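Oxalate--CoA ligase (Arabidopsis thaliana, PDB 5IE2) belongs to the ANL superfamily of AMP-binding enzymes and holds ATP in a pocket lined by residues spread along much of its chain. Local coordinates at residues 214-220 with 314-319; 320-325 with 337-343; 343-348 with 360-366. One frame throughout, in Å; residues are numbered along the deposited sequence.

Contact 1. Residues 214-220 with 314-319; sequences HVHGLLA and MTEATH. With ATP (adenosine-5'-triphosphate), chain C; ACY (acetic acid), chain E.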
loop_
_atom_site.group_PDB
_atom_site.type_symbol
_atom_site.label_atom_id
_atom_site.label_comp_id
_atom_site.label_asym_id
_atom_site.label_seq_id
_atom_site.Cartn_x
_atom_site.Cartn_y
_atom_site.Cartn_z
ATOM N N HIS A 214 4.657 -3.978 -0.789
ATOM C CA HIS A 214 3.214 -3.911 -0.378
ATOM C C HIS A 214 2.455 -3.233 -1.543
ATOM O O HIS A 214 3.070 -2.454 -2.311
ATOM C CB HIS A 214 3.050 -3.143 0.962
ATOM C CG HIS A 214 1.621 -2.942 1.403
ATOM N ND1 HIS A 214 0.802 -1.934 0.906
ATOM C CD2 HIS A 214 0.855 -3.645 2.282
ATOM C CE1 HIS A 214 -0.402 -2.039 1.445
ATOM N NE2 HIS A 214 -0.397 -3.060 2.294
ATOM N N VAL A 215 1.167 -3.529 -1.731
ATOM C CA VAL A 215 0.456 -3.015 -2.926
ATOM C C VAL A 215 0.264 -1.527 -2.972
ATOM O O VAL A 215 0.006 -1.023 -4.038
ATOM C CB VAL A 215 -1.001 -3.566 -3.102
ATOM C CG1 VAL A 215 -1.005 -4.966 -3.665
ATOM C CG2 VAL A 215 -1.751 -3.461 -1.784
ATOM N N HIS A 216 0.312 -0.803 -1.842
ATOM C CA HIS A 216 0.061 0.651 -1.926
ATOM C C HIS A 216 1.195 1.326 -2.747
ATOM O O HIS A 216 0.949 1.977 -3.784
ATOM C CB HIS A 216 -0.058 1.248 -0.513
ATOM C CG HIS A 216 -0.316 2.737 -0.459
ATOM N ND1 HIS A 216 -0.713 3.369 0.706
ATOM C CD2 HIS A 216 -0.122 3.723 -1.369
ATOM C CE1 HIS A 216 -0.816 4.671 0.487
ATOM N NE2 HIS A 216 -0.437 4.915 -0.755
ATOM N N GLY A 217 2.433 1.193 -2.289
ATOM C CA GLY A 217 3.528 1.812 -3.049
ATOM C C GLY A 217 3.669 1.183 -4.422
ATOM O O GLY A 217 3.918 1.882 -5.420
ATOM N N LEU A 218 3.494 -0.138 -4.511
ATOM C CA LEU A 218 3.660 -0.821 -5.802
ATOM C C LEU A 218 2.618 -0.396 -6.841
ATOM O O LEU A 218 2.983 -0.029 -7.958
ATOM C CB LEU A 218 3.573 -2.334 -5.608
ATOM C CG LEU A 218 3.810 -3.263 -6.774
ATOM C CD1 LEU A 218 5.242 -2.997 -7.290
ATOM C CD2 LEU A 218 3.676 -4.731 -6.313
ATOM N N LEU A 219 1.316 -0.497 -6.502
ATOM C CA LEU A 219 0.248 -0.178 -7.486
ATOM C C LEU A 219 0.063 1.305 -7.714
ATOM O O LEU A 219 -0.068 1.760 -8.852
ATOM C CB LEU A 219 -1.140 -0.767 -7.055
ATOM C CG LEU A 219 -1.424 -2.144 -7.641
ATOM C CD1 LEU A 219 -1.656 -2.071 -9.190
ATOM C CD2 LEU A 219 -0.285 -3.179 -7.288
ATOM N N ALA A 220 -0.004 2.098 -6.649
ATOM C CA ALA A 220 -0.330 3.512 -6.834
ATOM C C ALA A 220 0.886 4.323 -7.189
ATOM O O ALA A 220 0.874 5.066 -8.171
ATOM C CB ALA A 220 -0.998 4.103 -5.538
ATOM N N MET A 314 -7.052 -2.487 -0.368
ATOM C CA MET A 314 -6.607 -3.697 0.327
ATOM C C MET A 314 -5.931 -4.623 -0.662
ATOM O O MET A 314 -6.125 -4.525 -1.880
ATOM C CB MET A 314 -7.804 -4.382 1.036
ATOM C CG MET A 314 -8.826 -5.043 0.080
ATOM S SD MET A 314 -10.319 -5.511 1.013
ATOM C CE MET A 314 -9.707 -6.522 2.377
ATOM N N THR A 315 -5.105 -5.526 -0.147
ATOM C CA THR A 315 -4.341 -6.397 -1.011
ATOM C C THR A 315 -5.272 -7.205 -1.933
ATOM O O THR A 315 -4.956 -7.392 -3.082
ATOM C CB THR A 315 -3.479 -7.384 -0.158
ATOM O OG1 THR A 315 -2.619 -6.625 0.688
ATOM C CG2 THR A 315 -2.617 -8.260 -1.038
ATOM N N GLU A 316 -6.376 -7.699 -1.392
ATOM C CA GLU A 316 -7.301 -8.543 -2.186
ATOM C C GLU A 316 -8.013 -7.829 -3.343
ATOM O O GLU A 316 -8.559 -8.476 -4.254
ATOM C CB GLU A 316 -8.386 -9.142 -1.277
ATOM C CG GLU A 316 -7.913 -10.189 -0.303
ATOM C CD GLU A 316 -7.556 -9.566 1.074
ATOM O OE1 GLU A 316 -7.078 -8.412 1.106
ATOM O OE2 GLU A 316 -7.783 -10.252 2.104
ATOM N N ALA A 317 -8.026 -6.504 -3.284
ATOM C CA ALA A 317 -8.619 -5.654 -4.337
ATOM C C ALA A 317 -7.523 -5.133 -5.281
ATOM O O ALA A 317 -7.766 -4.197 -6.023
ATOM C CB ALA A 317 -9.369 -4.438 -3.650
ATOM N N THR A 318 -6.309 -5.693 -5.201
ATOM C CA THR A 318 -5.145 -5.128 -5.939
ATOM C C THR A 318 -5.075 -3.599 -5.603
ATOM O O THR A 318 -4.966 -2.744 -6.480
ATOM C CB THR A 318 -5.234 -5.406 -7.486
ATOM O OG1 THR A 318 -5.537 -6.793 -7.630
ATOM C CG2 THR A 318 -3.871 -5.168 -8.195
ATOM N N HIS A 319 -5.135 -3.313 -4.316
ATOM C CA HIS A 319 -5.096 -1.939 -3.778
ATOM C C HIS A 319 -6.483 -1.242 -3.921
ATOM O O HIS A 319 -7.425 -1.598 -3.210
ATOM C CB HIS A 319 -3.932 -1.115 -4.431
ATOM C CG HIS A 319 -3.644 0.183 -3.715
ATOM N ND1 HIS A 319 -3.438 0.262 -2.351
ATOM C CD2 HIS A 319 -3.572 1.464 -4.185
ATOM C CE1 HIS A 319 -3.255 1.536 -2.011
ATOM N NE2 HIS A 319 -3.332 2.285 -3.102
HETATM P PG ATP C . -4.803 -8.819 7.297
HETATM O O1G ATP C . -5.709 -8.711 8.523
HETATM O O2G ATP C . -3.768 -9.880 7.422
HETATM O O3G ATP C . -5.620 -8.963 6.015
HETATM P PB ATP C . -4.573 -6.027 6.597
HETATM O O1B ATP C . -3.941 -4.845 7.297
HETATM O O2B ATP C . -6.051 -6.179 6.535
HETATM O O3B ATP C . -3.946 -7.436 7.158
HETATM P PA ATP C . -3.944 -4.851 3.961
HETATM O O1A ATP C . -4.550 -5.461 2.704
HETATM O O2A ATP C . -2.559 -4.332 3.932
HETATM O O3A ATP C . -3.951 -6.010 5.084
HETATM O "O5'" ATP C . -4.969 -3.768 4.544
HETATM C "C5'" ATP C . -6.295 -3.531 4.011
HETATM C "C4'" ATP C . -7.142 -3.006 5.184
HETATM O "O4'" ATP C . -6.674 -1.694 5.549
HETATM C "C3'" ATP C . -8.561 -2.734 4.792
HETATM O "O3'" ATP C . -9.312 -3.946 4.831
HETATM C "C2'" ATP C . -9.019 -1.740 5.838
HETATM O "O2'" ATP C . -9.239 -2.431 7.078
HETATM C "C1'" ATP C . -7.767 -0.936 6.035
HETATM N N9 ATP C . -7.786 0.343 5.284
HETATM C C8 ATP C . -7.288 0.605 4.068
HETATM N N7 ATP C . -7.499 1.924 3.769
HETATM C C5 ATP C . -8.126 2.483 4.855
HETATM C C6 ATP C . -8.613 3.836 5.211
HETATM N N6 ATP C . -8.417 4.886 4.345
HETATM N N1 ATP C . -9.186 3.976 6.428
HETATM C C2 ATP C . -9.327 2.942 7.290
HETATM N N3 ATP C . -8.913 1.675 7.031
HETATM C C4 ATP C . -8.308 1.433 5.833
HETATM C C ACY E . -3.611 -0.815 0.810
HETATM O O ACY E . -3.299 0.431 0.854
HETATM O OXT ACY E . -3.869 -1.448 -0.257
HETATM C CH3 ACY E . -3.732 -1.566 2.109
HETATM O O HOH W 1 0.130 -5.733 0.083
#
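His319 turns its imidazole against the start of helix 215-227, and the atoms along it meet Leu219, Val215, His216 and Ala220 in turn. At the base of the side chain, CB packs on Leu219 CB at 3.8 Å and also meets Val215 CB. With CG anti to the backbone N (chi1 -167°), the ring lies alongside the helix backbone, and the same face receives the carbonyl oxygen of Val215 and the CA of His216. The latter makes a CH-pi contact, His216 CA standing 3.7 Å from the centroid of the His319 ring. ND1 donates to OXT of an acetic acid molecule, probably from the crystallisation liquor, over 2.7 Å at its ring edge. CE1 approaches His216 CG at 3.5 Å; the two imidazoles are nearly parallel but so displaced that they scarcely overlap. At the tip, NE2 lies 3.8 Å from Ala220 CB, a methyl small enough to sit beside the ring, and is hydrogen-bonded to Arg286.

Nearer the nucleotide, His214 uses both ring nitrogens. ND1 caps the helix by accepting from His216 N, while NE2 donates to ATP O2A over 3.0 Å, nearly straight at 168°. From the other segment, Thr315 N donates to ATP O1A at 2.9 Å. A water links Val215 N to Thr315 OG1, a polar bridge between the two segments. The helix N-cap residue His214 and the 3-10 turn at Thr315 thus hold two oxygens of the alpha-phosphate, in the ATP pocket of an ANL enzyme, where Met-Thr-Glu closes the family's A5 motif.

Contact 2. Residues 320-325 with 337-343; sequences LMSSNP and VGKPVGQ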
loop_
_atom_site.group_PDB
_atom_site.type_symbol
_atom_site.label_atom_id
_atom_site.label_comp_id
_atom_site.label_asym_id
_atom_site.label_seq_id
_atom_site.Cartn_x
_atom_site.Cartn_y
_atom_site.Cartn_z
ATOM N N LEU A 320 -6.612 -0.253 -4.804
ATOM C CA LEU A 320 -7.708 0.720 -4.721
ATOM C C LEU A 320 -9.144 0.108 -4.786
ATOM O O LEU A 320 -9.474 -0.663 -5.726
ATOM C CB LEU A 320 -7.550 1.729 -5.875
ATOM C CG LEU A 320 -8.665 2.791 -5.958
ATOM C CD1 LEU A 320 -8.580 3.701 -4.776
ATOM C CD2 LEU A 320 -8.471 3.566 -7.286
ATOM N N MET A 321 -9.968 0.488 -3.815
ATOM C CA MET A 321 -11.405 0.237 -3.865
ATOM C C MET A 321 -12.183 1.563 -4.040
ATOM O O MET A 321 -12.993 1.707 -4.980
ATOM C CB MET A 321 -11.870 -0.481 -2.586
ATOM C CG MET A 321 -11.340 -1.945 -2.561
ATOM S SD MET A 321 -11.807 -2.763 -1.008
ATOM C CE MET A 321 -10.602 -2.008 0.138
ATOM N N SER A 322 -11.929 2.524 -3.145
ATOM C CA SER A 322 -12.652 3.795 -3.251
ATOM C C SER A 322 -11.711 4.966 -3.029
ATOM O O SER A 322 -10.664 4.847 -2.371
ATOM C CB SER A 322 -13.851 3.893 -2.239
ATOM O OG SER A 322 -13.388 4.014 -0.881
ATOM N N SER A 323 -12.105 6.113 -3.547
ATOM C CA SER A 323 -11.330 7.330 -3.272
ATOM C C SER A 323 -12.163 8.594 -3.293
ATOM O O SER A 323 -13.133 8.700 -4.042
ATOM C CB SER A 323 -10.213 7.493 -4.305
ATOM O OG SER A 323 -9.378 8.599 -3.946
ATOM N N ASN A 324 -11.749 9.584 -2.501
ATOM C CA ASN A 324 -12.229 10.925 -2.734
ATOM C C ASN A 324 -11.726 11.368 -4.097
ATOM O O ASN A 324 -10.623 10.986 -4.519
ATOM C CB ASN A 324 -11.738 11.881 -1.623
ATOM C CG ASN A 324 -12.480 11.665 -0.323
ATOM O OD1 ASN A 324 -13.561 12.217 -0.118
ATOM N ND2 ASN A 324 -11.905 10.848 0.572
ATOM N N PRO A 325 -12.535 12.142 -4.810
ATOM C CA PRO A 325 -12.236 12.595 -6.174
ATOM C C PRO A 325 -11.352 13.830 -6.148
ATOM O O PRO A 325 -11.200 14.468 -5.078
ATOM C CB PRO A 325 -13.632 12.927 -6.736
ATOM C CG PRO A 325 -14.330 13.507 -5.484
ATOM C CD PRO A 325 -13.842 12.623 -4.335
ATOM N N VAL A 337 -13.685 7.890 2.854
ATOM C CA VAL A 337 -12.795 7.382 1.836
ATOM C C VAL A 337 -13.433 7.442 0.421
ATOM O O VAL A 337 -12.993 6.749 -0.524
ATOM C CB VAL A 337 -12.307 5.940 2.177
ATOM C CG1 VAL A 337 -11.456 5.962 3.413
ATOM C CG2 VAL A 337 -13.479 5.001 2.436
ATOM N N GLY A 338 -14.433 8.303 0.260
ATOM C CA GLY A 338 -14.916 8.640 -1.062
ATOM C C GLY A 338 -15.751 7.573 -1.745
ATOM O O GLY A 338 -16.422 6.789 -1.102
ATOM N N LYS A 339 -15.656 7.516 -3.068
ATOM C CA LYS A 339 -16.606 6.721 -3.878
ATOM C C LYS A 339 -15.892 5.578 -4.557
ATOM O O LYS A 339 -14.741 5.703 -4.903
ATOM C CB LYS A 339 -17.282 7.617 -4.938
ATOM C CG LYS A 339 -18.076 8.751 -4.301
ATOM C CD LYS A 339 -18.926 9.476 -5.350
ATOM C CE LYS A 339 -18.081 10.275 -6.306
ATOM N NZ LYS A 339 -17.722 11.567 -5.679
ATOM N N PRO A 340 -16.598 4.465 -4.814
ATOM C CA PRO A 340 -16.017 3.305 -5.513
ATOM C C PRO A 340 -15.401 3.712 -6.850
ATOM O O PRO A 340 -16.022 4.549 -7.536
ATOM C CB PRO A 340 -17.243 2.400 -5.780
ATOM C CG PRO A 340 -18.258 2.825 -4.823
ATOM C CD PRO A 340 -18.016 4.270 -4.461
ATOM N N VAL A 341 -14.265 3.129 -7.245
ATOM C CA VAL A 341 -13.659 3.490 -8.531
ATOM C C VAL A 341 -13.558 2.214 -9.378
ATOM O O VAL A 341 -12.808 1.326 -9.034
ATOM C CB VAL A 341 -12.257 4.123 -8.355
ATOM C CG1 VAL A 341 -11.588 4.491 -9.756
ATOM C CG2 VAL A 341 -12.329 5.361 -7.470
ATOM N N GLY A 342 -14.329 2.139 -10.466
ATOM C CA GLY A 342 -14.181 1.062 -11.432
ATOM C C GLY A 342 -14.601 -0.323 -10.946
ATOM O O GLY A 342 -14.185 -1.313 -11.510
ATOM N N GLN A 343 -15.392 -0.377 -9.876
ATOM C CA GLN A 343 -15.871 -1.624 -9.318
ATOM C C GLN A 343 -17.131 -1.375 -8.561
ATOM O O GLN A 343 -17.438 -0.235 -8.209
ATOM C CB GLN A 343 -14.838 -2.264 -8.406
ATOM C CG GLN A 343 -14.452 -1.325 -7.213
ATOM C CD GLN A 343 -13.049 -1.651 -6.684
ATOM O OE1 GLN A 343 -12.891 -2.541 -5.851
ATOM N NE2 GLN A 343 -12.030 -0.945 -7.192
#
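Ser323 and Lys339 form an antiparallel hydrogen-bonded pair, Ser323 N giving its proton to Lys339 O and Lys339 N returning one to Ser323 O, each over 3.0 Å. Ser322 and Pro340 follow as a non-hydrogen-bonded pair; proline suits this position because its missing N-H is not needed there. Beyond the two pairs, where the chain turns a corner at Met321, Val341 N still donates to Met321 O. Strand 339-340 is thereby added as an outermost strand of a five-stranded mixed sheet, while on the other flank of 319-323 Met321 and Ser322 both face Tyr312 in a classic beta bulge.

Gly338 has a positive phi (74°) and, with no side chain, packs its CA directly against the Ser323-Asn324 peptide, 3.5 Å from Ser323 O. Just before it, Val337 offers its carbonyl to Ser322 OG, 2.8 Å from Val337 O. Ser322 OG sits between its own backbone N and carbonyl carbon (chi1 70°), a position a small hydroxyl tolerates easily, and it reaches the oxygen from above the carbonyl plane. The Val337 side chain touches ATP. Asn324 lays its amide beside Gly338 but spends its polar atoms elsewhere, OD1 on Lys333 N and ND2 on the carbonyls of Ser336 and Glu310.

On the apolar side, Leu320 CD2 meets Val341 CB at 4.0 Å, and helix 184-198 covers both. Lys339 bends near its end and crosses Pro325, with NZ 3.9 Å from Pro325 CG. Gln343 closes the far end: its NE2 donates to Leu320 O at 3.0 Å and also to Val341 O at 3.0 Å, the second bond lying in the amide plane and nearly straight at 170°.

Contact 3. Residues 343-348 with 360-366; sequences QEMAIL and KGEVCIR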
loop_
_atom_site.group_PDB
_atom_site.type_symbol
_atom_site.label_atom_id
_atom_site.label_comp_id
_atom_site.label_asym_id
_atom_site.label_seq_id
_atom_site.Cartn_x
_atom_site.Cartn_y
_atom_site.Cartn_z
ATOM N N GLN A 343 -15.392 -0.377 -9.876
ATOM C CA GLN A 343 -15.871 -1.624 -9.318
ATOM C C GLN A 343 -17.131 -1.375 -8.561
ATOM O O GLN A 343 -17.438 -0.235 -8.209
ATOM C CB GLN A 343 -14.838 -2.264 -8.406
ATOM C CG GLN A 343 -14.452 -1.325 -7.213
ATOM C CD GLN A 343 -13.049 -1.651 -6.684
ATOM O OE1 GLN A 343 -12.891 -2.541 -5.851
ATOM N NE2 GLN A 343 -12.030 -0.945 -7.192
ATOM N N GLU A 344 -17.900 -2.446 -8.343
ATOM C CA GLU A 344 -19.089 -2.372 -7.526
ATOM C C GLU A 344 -18.786 -2.488 -6.066
ATOM O O GLU A 344 -17.877 -3.206 -5.661
ATOM C CB GLU A 344 -20.057 -3.498 -7.908
ATOM C CG GLU A 344 -20.529 -3.394 -9.336
ATOM C CD GLU A 344 -21.433 -4.561 -9.704
ATOM O OE1 GLU A 344 -22.606 -4.494 -9.332
ATOM O OE2 GLU A 344 -20.948 -5.502 -10.355
ATOM N N MET A 345 -19.596 -1.816 -5.276
ATOM C CA MET A 345 -19.413 -1.863 -3.838
ATOM C C MET A 345 -20.792 -1.778 -3.176
ATOM O O MET A 345 -21.668 -1.010 -3.613
ATOM C CB MET A 345 -18.530 -0.700 -3.386
ATOM C CG MET A 345 -18.246 -0.752 -1.929
ATOM S SD MET A 345 -17.187 0.678 -1.499
ATOM C CE MET A 345 -15.809 0.474 -2.716
ATOM N N ALA A 346 -21.003 -2.554 -2.122
ATOM C CA ALA A 346 -22.304 -2.573 -1.472
ATOM C C ALA A 346 -22.116 -2.774 0.019
ATOM O O ALA A 346 -21.112 -3.312 0.428
ATOM C CB ALA A 346 -23.118 -3.659 -2.035
ATOM N N ILE A 347 -23.087 -2.355 0.829
ATOM C CA ILE A 347 -23.001 -2.509 2.281
ATOM C C ILE A 347 -24.039 -3.558 2.661
ATOM O O ILE A 347 -25.222 -3.369 2.388
ATOM C CB ILE A 347 -23.323 -1.168 2.996
ATOM C CG1 ILE A 347 -22.382 -0.049 2.558
ATOM C CG2 ILE A 347 -23.353 -1.338 4.510
ATOM C CD1 ILE A 347 -20.925 -0.277 3.056
ATOM N N LEU A 348 -23.615 -4.677 3.244
ATOM C CA LEU A 348 -24.555 -5.793 3.490
ATOM C C LEU A 348 -24.716 -6.094 4.978
ATOM O O LEU A 348 -23.716 -6.058 5.696
ATOM C CB LEU A 348 -24.008 -7.029 2.811
ATOM C CG LEU A 348 -24.406 -7.385 1.378
ATOM C CD1 LEU A 348 -24.555 -6.216 0.436
ATOM C CD2 LEU A 348 -23.407 -8.374 0.871
ATOM N N LYS A 360 -25.142 0.967 8.654
ATOM C CA LYS A 360 -23.856 0.281 8.658
ATOM C C LYS A 360 -24.013 -1.162 8.237
ATOM O O LYS A 360 -25.093 -1.753 8.397
ATOM C CB LYS A 360 -23.238 0.355 10.047
ATOM C CG LYS A 360 -23.003 1.798 10.507
ATOM C CD LYS A 360 -22.549 1.862 11.969
ATOM C CE LYS A 360 -22.403 3.310 12.479
ATOM N NZ LYS A 360 -23.679 4.113 12.428
ATOM N N GLY A 361 -22.930 -1.725 7.728
ATOM C CA GLY A 361 -22.855 -3.130 7.361
ATOM C C GLY A 361 -21.468 -3.433 6.814
ATOM O O GLY A 361 -20.557 -2.578 6.831
ATOM N N GLU A 362 -21.271 -4.649 6.318
ATOM C CA GLU A 362 -19.961 -5.003 5.817
ATOM C C GLU A 362 -19.791 -4.501 4.383
ATOM O O GLU A 362 -20.680 -4.692 3.549
ATOM C CB GLU A 362 -19.746 -6.529 5.870
ATOM C CG GLU A 362 -18.329 -6.963 5.408
ATOM C CD GLU A 362 -18.133 -8.466 5.545
ATOM O OE1 GLU A 362 -19.150 -9.211 5.735
ATOM O OE2 GLU A 362 -16.978 -8.910 5.467
ATOM N N VAL A 363 -18.643 -3.906 4.103
ATOM C CA VAL A 363 -18.345 -3.484 2.740
ATOM C C VAL A 363 -18.027 -4.723 1.900
ATOM O O VAL A 363 -17.159 -5.512 2.300
ATOM C CB VAL A 363 -17.136 -2.510 2.725
ATOM C CG1 VAL A 363 -16.873 -2.038 1.308
ATOM C CG2 VAL A 363 -17.413 -1.323 3.658
ATOM N N CYS A 364 -18.734 -4.911 0.773
ATOM C CA CYS A 364 -18.435 -5.985 -0.194
ATOM C C CYS A 364 -18.146 -5.361 -1.560
ATOM O O CYS A 364 -18.774 -4.363 -1.914
ATOM C CB CYS A 364 -19.619 -6.967 -0.336
ATOM S SG CYS A 364 -20.016 -7.660 1.329
ATOM N N ILE A 365 -17.225 -5.966 -2.302
ATOM C CA ILE A 365 -16.806 -5.411 -3.586
ATOM C C ILE A 365 -16.895 -6.451 -4.691
ATOM O O ILE A 365 -16.876 -7.653 -4.449
ATOM C CB ILE A 365 -15.357 -4.871 -3.530
ATOM C CG1 ILE A 365 -14.363 -6.004 -3.242
ATOM C CG2 ILE A 365 -15.305 -3.800 -2.403
ATOM C CD1 ILE A 365 -12.840 -5.502 -3.179
ATOM N N ARG A 366 -16.960 -5.956 -5.918
ATOM C CA ARG A 366 -16.935 -6.854 -7.045
ATOM C C ARG A 366 -16.344 -6.154 -8.223
ATOM O O ARG A 366 -16.846 -5.103 -8.638
ATOM C CB ARG A 366 -18.336 -7.328 -7.374
ATOM C CG ARG A 366 -18.309 -8.185 -8.657
ATOM C CD ARG A 366 -19.605 -7.760 -9.435
ATOM N NE ARG A 366 -20.521 -8.781 -9.254
ATOM C CZ ARG A 366 -21.825 -8.887 -9.579
ATOM N NH1 ARG A 366 -22.638 -7.943 -10.098
ATOM N NH2 ARG A 366 -22.320 -10.072 -9.299
#
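Met345 and Val363 meet on one face of an antiparallel strand pair, Met345 CG lying 3.7 Å from Val363 CG1. The methionine holds CG anti to its own nitrogen (chi1 -177°), which lays CG against the valine and sends the thioether on toward strand 319-323. Ile347 reaches the same valine by its other branch, with CD1 3.7 Å from Val363 CG2. The second methyl of Ile347 settles on bare backbone, CG2 standing a tight 3.4 Å from Gly361 CA. Glycine suits the place, its bare CA lying against that methyl and near Leu348 O.

The other face is more mixed. Leu348 CD2 touches Cys364 SG at 3.5 Å, and the small Ala346 lies beside the same cysteine. At the rim, Glu344 and Arg366 run alongside each other and form a salt bridge at the guanidinium edge, although the place of Glu344 OE2 is not well fixed.

Beneath these side chains, three hydrogen-bonded pairs set the register: Glu344 with Arg366, Ala346 with Cys364, and Leu348 with Glu362. Of the six bonds the straightest is Cys364 N to Ala346 O, 2.9 Å with an N-H...O angle of 170°.

Farther out, Leu404 covers Met345, Ile347 and Val363, while Trp389 packs on Glu344, Ala346 and Arg366. Glu362 ties the pair to its neighbour, its carboxylate taking His391 ND1 and Gly393 N. The two strands form a beta hairpin with a long connection, part of a six-stranded antiparallel sheet of this ANL enzyme in which strand 361-366 also pairs with 389-392 and 394-398.

The three contacts follow one another along the chain and lead outward from the nucleotide. Contact 1 binds the alpha-phosphate of ATP; contact 2, its centre about 14 Å away, reaches the same ligand through Val337, whereas in contact 3 the side chain of Val363 remains about 8 Å from it. Met321 joins all three: its CE lies 3.5 Å from Met314 CG of contact 1, and its SD lies 3.6 Å from Ile365 CD1 of contact 3. Ile365 CD1 also packs on Ala317 CB at 3.7 Å. Contacts 2 and 3, about 12 Å apart between centres, share Gln343, where the chain passes from the five-stranded mixed sheet to the antiparallel one.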